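Local coordinates for protein NolR (Sinorhizobium fredii, PDB 4OMZ) that probably acts as a dimeric ArsR-family transcription regulator, binding DNA to control rhizobial nodulation and symbiosis genes, at residues A[24-29]-A[91-96]; A[65-70]-A[81-86]; A[40-45]-A[73-78]. All blocks are in the same frame, centred on the assembly; numbering follows the deposited sequence.

Interaction 1: A[24-29]-A[91-96]; sequences SAMANP and MKILGA
The sulfur of Met26, the one heteroatom among the three side chains that touch here, is met by several carbons of Ile93: SD lies 3.7 Å from Ile93 CB and 3.9 Å from Ile93 CG1. No hydrogen bond crosses between 24-29 and 91-96, so the evidence for the contact is apolar surface, 124 Å² counted over both sides. Met26 leaves the last turn of helix 10-26 with CG beside its own backbone N (chi1 -69°) and runs outward to the sulfur, where a bend at chi3 (74°) turns the terminal methyl against Ile93 and Leu94 of helix 88-101. That methyl does double duty: Met26 CE sits 3.7 Å from Ile93 CG2 and reaches CD2 of Leu94 at 4.2 Å. Met26 thus crosses the branched Ile93 at a slant, with Leu94 met at the methyl end alone. Leu32 and Leu35 of helix 29-40 also pack on Met26, and Ile93 packs against Ala96 of the second subunit. Next to the contact, Asn28 N-caps helix 29-40 through OD1, which accepts from Arg31 N. Shortening Met26 to an alanine would probably open a gap beside Ile93 and leave Leu94 CD2 without its methyl partner from helix 10-26. Because the C-terminal helix that receives Met26 also faces the second subunit, the contact joins the interior of one chain to the dimer interface, as expected where ArsR-type proteins pair through their terminal helices. With dispersion as its chemistry, its hold should depend on fit and burial rather than on direction.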
loop_
_atom_site.group_PDB
_atom_site.type_symbol
_atom_site.label_atom_id
_atom_site.label_comp_id
_atom_site.label_asym_id
_atom_site.label_seq_id
_atom_site.Cartn_x
_atom_site.Cartn_y
_atom_site.Cartn_z
ATOM N N SER A 24 -0.427 -0.872 4.725
ATOM C CA SER A 24 -1.537 -0.207 5.384
ATOM C C SER A 24 -1.052 1.101 5.969
ATOM O O SER A 24 -1.770 2.100 5.934
ATOM C CB SER A 24 -2.133 -1.087 6.479
ATOM O OG SER A 24 -2.872 -2.154 5.911
ATOM N N ALA A 25 0.163 1.093 6.517
ATOM C CA ALA A 25 0.751 2.340 7.000
ATOM C C ALA A 25 0.912 3.327 5.855
ATOM O O ALA A 25 0.763 4.533 6.048
ATOM C CB ALA A 25 2.082 2.098 7.667
ATOM N N MET A 26 1.228 2.830 4.663
ATOM C CA MET A 26 1.395 3.760 3.543
ATOM C C MET A 26 0.124 4.054 2.736
ATOM O O MET A 26 0.057 5.073 2.051
ATOM C CB MET A 26 2.467 3.248 2.586
ATOM C CG MET A 26 3.861 3.285 3.163
ATOM S SD MET A 26 5.093 2.966 1.898
ATOM C CE MET A 26 5.062 4.528 1.010
ATOM N N ALA A 27 -0.886 3.193 2.826
ATOM C CA ALA A 27 -2.046 3.305 1.937
ATOM C C ALA A 27 -3.049 4.346 2.430
ATOM O O ALA A 27 -4.229 4.052 2.621
ATOM C CB ALA A 27 -2.729 1.954 1.773
ATOM N N ASN A 28 -2.562 5.563 2.640
ATOM C CA ASN A 28 -3.405 6.691 2.999
ATOM C C ASN A 28 -2.835 7.943 2.342
ATOM O O ASN A 28 -1.622 8.152 2.371
ATOM C CB ASN A 28 -3.477 6.843 4.518
ATOM C CG ASN A 28 -4.331 8.019 4.951
ATOM O OD1 ASN A 28 -3.847 9.146 5.091
ATOM N ND2 ASN A 28 -5.612 7.758 5.177
ATOM N N PRO A 29 -3.698 8.769 1.729
ATOM C CA PRO A 29 -3.204 9.919 0.957
ATOM C C PRO A 29 -2.425 10.917 1.813
ATOM O O PRO A 29 -1.369 11.418 1.397
ATOM C CB PRO A 29 -4.486 10.552 0.402
ATOM C CG PRO A 29 -5.584 10.042 1.273
ATOM C CD PRO A 29 -5.169 8.680 1.714
ATOM N N MET A 91 11.021 4.168 0.702
ATOM C CA MET A 91 11.647 4.642 -0.520
ATOM C C MET A 91 11.405 3.701 -1.694
ATOM O O MET A 91 11.211 4.157 -2.822
ATOM C CB MET A 91 13.145 4.858 -0.303
ATOM C CG MET A 91 13.453 6.235 0.256
ATOM S SD MET A 91 15.075 6.376 1.014
ATOM C CE MET A 91 14.649 7.374 2.436
ATOM N N LYS A 92 11.394 2.398 -1.441
ATOM C CA LYS A 92 11.127 1.451 -2.517
ATOM C C LYS A 92 9.687 1.569 -3.007
ATOM O O LYS A 92 9.430 1.532 -4.216
ATOM C CB LYS A 92 11.426 0.021 -2.073
ATOM C CG LYS A 92 12.908 -0.319 -2.139
ATOM C CD LYS A 92 13.252 -1.564 -1.343
ATOM C CE LYS A 92 14.689 -1.966 -1.583
ATOM N NZ LYS A 92 14.787 -3.039 -2.604
ATOM N N ILE A 93 8.745 1.724 -2.080
ATOM C CA ILE A 93 7.350 1.861 -2.492
ATOM C C ILE A 93 7.136 3.177 -3.241
ATOM O O ILE A 93 6.463 3.200 -4.269
ATOM C CB ILE A 93 6.385 1.770 -1.301
ATOM C CG1 ILE A 93 6.465 0.373 -0.678
ATOM C CG2 ILE A 93 4.958 2.049 -1.746
ATOM C CD1 ILE A 93 6.176 -0.743 -1.652
ATOM N N LEU A 94 7.727 4.262 -2.743
ATOM C CA LEU A 94 7.638 5.552 -3.425
ATOM C C LEU A 94 8.263 5.455 -4.808
ATOM O O LEU A 94 7.815 6.115 -5.733
ATOM C CB LEU A 94 8.317 6.673 -2.625
ATOM C CG LEU A 94 7.682 7.226 -1.343
ATOM C CD1 LEU A 94 8.482 8.423 -0.848
ATOM C CD2 LEU A 94 6.244 7.628 -1.569
ATOM N N GLY A 95 9.308 4.644 -4.941
ATOM C CA GLY A 95 9.941 4.428 -6.230
ATOM C C GLY A 95 8.979 3.736 -7.177
ATOM O O GLY A 95 8.828 4.126 -8.340
ATOM N N ALA A 96 8.326 2.693 -6.670
ATOM C CA ALA A 96 7.329 1.971 -7.445
ATOM C C ALA A 96 6.217 2.903 -7.920
ATOM O O ALA A 96 5.920 2.961 -9.106
ATOM C CB ALA A 96 6.755 0.837 -6.625
#

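Interaction 2: A[65-70]-A[81-86]; sequences KLRAQN and IYYSSS
Arg67, on the last turn of helix 56-68, reaches Tyr83 of strand 80-84 with a single group: NH1 donates to Tyr83 OH at 3.3 Å, and the N-H...O angle of 124° marks the bond as weak. Across these two segments the rest of the ring stays clear of the arginine, the next approach being Arg67 NH1 to Tyr83 CZ at 4.1 Å. The packed half of the contact is the tyrosine. This residue is buried, with Leu38 of helix 29-40 and Thr74 of the neighbouring strand both touching its side chain. The loose half is the arginine, which is exposed and makes its turn at chi3 (86°), swinging the guanidinium across to the hydroxyl. The guanidinium and ring planes stand 84° apart, so this is not a stacked cation-pi pair; the hydroxyl is what is touched. Just beyond, a Schellman motif ends the helix, with Asn70 at positive phi as its C-prime residue and Asn70 N bonded to Arg67 O at 2.9 Å. The contact therefore ties the end of a helix of the helix-turn-helix domain to the hairpin that forms the wing of this winged-helix fold. A long, bent bond from a solvent-facing cation suggests a modest, adjustable tie, with the fixed position of the hydroxyl owed mainly to the packing round its ring.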
loop_
_atom_site.group_PDB
_atom_site.type_symbol
_atom_site.label_atom_id
_atom_site.label_comp_id
_atom_site.label_asym_id
_atom_site.label_seq_id
_atom_site.Cartn_x
_atom_site.Cartn_y
_atom_site.Cartn_z
ATOM N N LYS A 65 0.734 6.261 13.559
ATOM C CA LYS A 65 0.618 4.989 12.820
ATOM C C LYS A 65 1.905 4.686 12.021
ATOM O O LYS A 65 2.290 3.519 11.843
ATOM C CB LYS A 65 -0.607 4.987 11.909
ATOM C CG LYS A 65 -0.528 3.946 10.791
ATOM C CD LYS A 65 -1.709 2.972 10.836
ATOM C CE LYS A 65 -1.477 1.732 9.974
ATOM N NZ LYS A 65 -2.752 1.108 9.521
ATOM N N LEU A 66 2.560 5.745 11.546
ATOM C CA LEU A 66 3.831 5.622 10.847
ATOM C C LEU A 66 4.940 5.139 11.773
ATOM O O LEU A 66 5.807 4.373 11.352
ATOM C CB LEU A 66 4.235 6.962 10.223
ATOM C CG LEU A 66 3.501 7.486 8.988
ATOM C CD1 LEU A 66 4.095 8.812 8.500
ATOM C CD2 LEU A 66 3.549 6.434 7.896
ATOM N N ARG A 67 4.928 5.601 13.024
ATOM C CA ARG A 67 5.933 5.167 13.993
ATOM C C ARG A 67 5.701 3.703 14.328
ATOM O O ARG A 67 6.655 2.955 14.573
ATOM C CB ARG A 67 5.906 5.995 15.284
ATOM C CG ARG A 67 6.451 7.414 15.179
ATOM C CD ARG A 67 6.406 8.110 16.532
ATOM N NE ARG A 67 7.604 7.819 17.314
ATOM C CZ ARG A 67 8.171 8.675 18.158
ATOM N NH1 ARG A 67 7.631 9.873 18.349
ATOM N NH2 ARG A 67 9.269 8.333 18.822
ATOM N N ALA A 68 4.429 3.304 14.343
ATOM C CA ALA A 68 4.073 1.917 14.639
ATOM C C ALA A 68 4.690 0.937 13.627
ATOM O O ALA A 68 5.018 -0.200 13.966
ATOM C CB ALA A 68 2.559 1.760 14.674
ATOM N N GLN A 69 4.856 1.388 12.389
ATOM C CA GLN A 69 5.496 0.576 11.361
ATOM C C GLN A 69 6.962 0.947 11.181
ATOM O O GLN A 69 7.576 0.564 10.187
ATOM C CB GLN A 69 4.760 0.722 10.030
ATOM C CG GLN A 69 3.462 -0.053 9.945
ATOM C CD GLN A 69 3.677 -1.546 9.959
ATOM O OE1 GLN A 69 4.672 -2.046 9.432
ATOM N NE2 GLN A 69 2.737 -2.273 10.546
ATOM N N ASN A 70 7.511 1.701 12.134
ATOM C CA ASN A 70 8.943 1.999 12.163
ATOM C C ASN A 70 9.409 2.730 10.906
ATOM O O ASN A 70 10.504 2.479 10.400
ATOM C CB ASN A 70 9.749 0.712 12.349
ATOM C CG ASN A 70 9.461 0.032 13.676
ATOM O OD1 ASN A 70 10.046 0.370 14.701
ATOM N ND2 ASN A 70 8.547 -0.929 13.661
ATOM N N ILE A 81 10.494 18.508 18.302
ATOM C CA ILE A 81 10.773 17.253 17.632
ATOM C C ILE A 81 10.804 17.460 16.125
ATOM O O ILE A 81 9.900 18.068 15.551
ATOM C CB ILE A 81 9.730 16.169 17.987
ATOM C CG1 ILE A 81 9.639 15.975 19.503
ATOM C CG2 ILE A 81 10.074 14.851 17.303
ATOM C CD1 ILE A 81 10.896 15.406 20.132
ATOM N N TYR A 82 11.862 16.961 15.500
ATOM C CA TYR A 82 12.002 16.997 14.054
ATOM C C TYR A 82 11.889 15.589 13.511
ATOM O O TYR A 82 12.645 14.698 13.911
ATOM C CB TYR A 82 13.335 17.623 13.637
ATOM C CG TYR A 82 13.422 19.103 13.931
ATOM C CD1 TYR A 82 12.875 20.034 13.057
ATOM C CD2 TYR A 82 14.057 19.570 15.073
ATOM C CE1 TYR A 82 12.947 21.388 13.314
ATOM C CE2 TYR A 82 14.133 20.924 15.341
ATOM C CZ TYR A 82 13.578 21.829 14.457
ATOM O OH TYR A 82 13.649 23.181 14.715
ATOM N N TYR A 83 10.940 15.403 12.597
ATOM C CA TYR A 83 10.675 14.108 11.986
ATOM C C TYR A 83 11.350 13.985 10.629
ATOM O O TYR A 83 11.483 14.969 9.901
ATOM C CB TYR A 83 9.171 13.892 11.829
ATOM C CG TYR A 83 8.463 13.507 13.105
ATOM C CD1 TYR A 83 8.126 14.462 14.055
ATOM C CD2 TYR A 83 8.115 12.186 13.352
ATOM C CE1 TYR A 83 7.467 14.110 15.220
ATOM C CE2 TYR A 83 7.461 11.825 14.513
ATOM C CZ TYR A 83 7.138 12.787 15.443
ATOM O OH TYR A 83 6.486 12.418 16.599
ATOM N N SER A 84 11.782 12.774 10.297
ATOM C CA SER A 84 12.299 12.499 8.962
ATOM C C SER A 84 12.014 11.050 8.627
ATOM O O SER A 84 11.560 10.300 9.484
ATOM C CB SER A 84 13.800 12.790 8.874
ATOM O OG SER A 84 14.513 12.096 9.881
ATOM N N SER A 85 12.251 10.653 7.384
ATOM C CA SER A 85 12.199 9.240 7.047
ATOM C C SER A 85 13.367 8.829 6.182
ATOM O O SER A 85 13.580 9.379 5.102
ATOM C CB SER A 85 10.899 8.884 6.336
ATOM O OG SER A 85 10.850 7.488 6.098
ATOM N N SER A 86 14.115 7.849 6.665
ATOM C CA SER A 86 15.203 7.266 5.906
ATOM C C SER A 86 14.904 5.791 5.638
ATOM O O SER A 86 15.808 4.986 5.423
ATOM C CB SER A 86 16.521 7.447 6.648
ATOM O OG SER A 86 16.967 8.788 6.527
#

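Interaction 3: A[40-45]-A[73-78]; sequences KEEMAV and STRRDA
Glu42 and Arg75 meet at about a right angle, the acid coming from the residue just before strand 43-44 and the base from the middle of strand 73-77. Both point their CB toward the opposite segment, and the pair forms a salt bridge between residues at the two outer strands of a small antiparallel sheet. Glu42 is extended beyond CG (chi2 -168°), which carries its carboxylate out to the arginine. OE2 stands at the edge of the guanidinium, near its plane, and accepts from Arg75 NH1 at 2.9 Å. The N-H...O angle of 136° makes that hydrogen bond weak in direction, although the charges are close. NH1 of Arg75 also lies 3.0 Å from OE1 of Glu42, so one nitrogen is set before both carboxylate oxygens. The carboxylate sits on the CD side of the guanidinium, where NH1 is the nitrogen that meets it, with Glu42 OE2 3.6 Å from Arg75 CD. Because NH1 alone faces both oxygens, and the planes are 34° apart, this is not the flat pairing of two nitrogens with two oxygens. The backbones keep a strand's width between them, as the nearest CA atoms, those of Glu42 and Thr74, are 9.1 Å apart. Strand 80-84 fills that interval: Tyr83 bonds by its backbone to Met43, and Tyr82 to Arg75, whose side chain also touches that of Tyr82. The two side chains together span the central strand of the sheet whose hairpin is the wing. Both partners are exposed and also touch crystal neighbours, so their exact rotamers may owe something to the lattice. A salt bridge so open to solvent, and hinged on one nitrogen, is likely to be screened by water and ions and to rearrange readily.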
loop_
_atom_site.group_PDB
_atom_site.type_symbol
_atom_site.label_atom_id
_atom_site.label_comp_id
_atom_site.label_asym_id
_atom_site.label_seq_id
_atom_site.Cartn_x
_atom_site.Cartn_y
_atom_site.Cartn_z
ATOM N N LYS A 40 12.042 13.978 1.825
ATOM C CA LYS A 40 12.903 14.959 1.163
ATOM C C LYS A 40 13.371 16.081 2.093
ATOM O O LYS A 40 14.212 16.892 1.699
ATOM C CB LYS A 40 12.216 15.579 -0.061
ATOM C CG LYS A 40 11.018 14.829 -0.582
ATOM C CD LYS A 40 11.433 13.646 -1.440
ATOM C CE LYS A 40 10.328 13.214 -2.390
ATOM N NZ LYS A 40 10.223 14.124 -3.567
ATOM N N GLU A 41 12.871 16.109 3.329
ATOM C CA GLU A 41 13.327 17.109 4.294
ATOM C C GLU A 41 12.930 16.810 5.751
ATOM O O GLU A 41 11.945 16.116 6.001
ATOM C CB GLU A 41 12.780 18.465 3.831
ATOM C CG GLU A 41 11.305 18.380 3.456
ATOM C CD GLU A 41 10.743 19.630 2.795
ATOM O OE1 GLU A 41 11.267 20.742 3.025
ATOM O OE2 GLU A 41 9.758 19.480 2.034
ATOM N N GLU A 42 13.698 17.345 6.701
ATOM C CA GLU A 42 13.308 17.380 8.117
ATOM C C GLU A 42 12.266 18.447 8.414
ATOM O O GLU A 42 12.345 19.559 7.896
ATOM C CB GLU A 42 14.501 17.646 9.036
ATOM C CG GLU A 42 15.505 16.543 9.224
ATOM C CD GLU A 42 16.445 16.850 10.385
ATOM O OE1 GLU A 42 17.163 17.875 10.318
ATOM O OE2 GLU A 42 16.463 16.074 11.369
ATOM N N MET A 43 11.300 18.117 9.264
ATOM C CA MET A 43 10.286 19.086 9.662
ATOM C C MET A 43 9.842 18.958 11.108
ATOM O O MET A 43 9.667 17.853 11.629
ATOM C CB MET A 43 9.050 18.987 8.769
ATOM C CG MET A 43 9.279 19.428 7.349
ATOM S SD MET A 43 7.739 19.601 6.452
ATOM C CE MET A 43 8.190 18.741 4.964
ATOM N N ALA A 44 9.661 20.108 11.752
ATOM C CA ALA A 44 9.016 20.134 13.046
ATOM C C ALA A 44 7.548 19.879 12.759
ATOM O O ALA A 44 7.073 20.157 11.660
ATOM C CB ALA A 44 9.230 21.454 13.748
ATOM N N VAL A 45 6.831 19.367 13.749
ATOM C CA VAL A 45 5.466 18.903 13.547
ATOM C C VAL A 45 4.545 19.979 12.947
ATOM O O VAL A 45 3.672 19.665 12.140
ATOM C CB VAL A 45 4.882 18.388 14.875
ATOM C CG1 VAL A 45 3.461 17.897 14.689
ATOM C CG2 VAL A 45 5.744 17.250 15.405
ATOM N N SER A 73 11.981 8.489 11.656
ATOM C CA SER A 73 12.977 8.749 12.674
ATOM C C SER A 73 12.724 10.130 13.273
ATOM O O SER A 73 12.121 11.005 12.630
ATOM C CB SER A 73 14.378 8.673 12.079
ATOM O OG SER A 73 14.674 7.355 11.657
ATOM N N THR A 74 13.196 10.333 14.496
ATOM C CA THR A 74 12.999 11.604 15.170
ATOM C C THR A 74 14.311 12.123 15.716
ATOM O O THR A 74 15.251 11.366 15.944
ATOM C CB THR A 74 11.997 11.498 16.342
ATOM O OG1 THR A 74 12.504 10.599 17.339
ATOM C CG2 THR A 74 10.634 11.026 15.857
ATOM N N ARG A 75 14.370 13.430 15.920
ATOM C CA ARG A 75 15.520 14.039 16.564
ATOM C C ARG A 75 15.005 15.204 17.401
ATOM O O ARG A 75 14.091 15.915 16.985
ATOM C CB ARG A 75 16.543 14.468 15.516
ATOM C CG ARG A 75 17.309 15.714 15.830
ATOM C CD ARG A 75 17.960 16.281 14.586
ATOM N NE ARG A 75 18.222 17.705 14.747
ATOM C CZ ARG A 75 17.576 18.660 14.092
ATOM N NH1 ARG A 75 16.637 18.343 13.216
ATOM N NH2 ARG A 75 17.877 19.930 14.308
ATOM N N ARG A 76 15.572 15.415 18.582
ATOM C CA ARG A 76 15.002 16.420 19.470
ATOM C C ARG A 76 15.966 17.581 19.730
ATOM O O ARG A 76 17.086 17.385 20.187
ATOM C CB ARG A 76 14.581 15.756 20.782
ATOM C CG ARG A 76 14.073 16.704 21.838
ATOM C CD ARG A 76 13.669 15.945 23.096
ATOM N NE ARG A 76 14.307 16.508 24.285
ATOM C CZ ARG A 76 15.256 15.889 24.983
ATOM N NH1 ARG A 76 15.677 14.691 24.605
ATOM N NH2 ARG A 76 15.792 16.468 26.050
ATOM N N ASP A 77 15.508 18.792 19.422
ATOM C CA ASP A 77 16.243 20.022 19.722
ATOM C C ASP A 77 15.429 20.825 20.734
ATOM O O ASP A 77 14.384 21.383 20.394
ATOM C CB ASP A 77 16.512 20.834 18.454
ATOM C CG ASP A 77 17.510 21.950 18.684
ATOM O OD1 ASP A 77 18.213 21.903 19.715
ATOM O OD2 ASP A 77 17.598 22.864 17.832
ATOM N N ALA A 78 15.928 20.876 21.967
ATOM C CA ALA A 78 15.190 21.396 23.118
ATOM C C ALA A 78 13.912 20.567 23.237
ATOM O O ALA A 78 13.989 19.358 23.422
ATOM C CB ALA A 78 14.882 22.888 22.969
#

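Interactions 2 and 3 share the small sheet and lie about 10 Å apart, centre to centre: Ser84 O and Ser73 N are 2.9 Å apart, as are Tyr82 N and Arg75 O, both probable hydrogen bonds between the strands of the wing hairpin. Their segments alternate along the chain, and both are nested within the loop closed by interaction 1. Interaction 2 also touches interaction 1, whose centre is about 13 Å from its own, with Ala25 CB packed 3.4 Å from Gln69 CG. Interactions 1 and 3 do not touch, their centres being about 20 Å apart. The series thus runs from the dimer-facing helices, through the helix-turn-helix region, to the exposed wing.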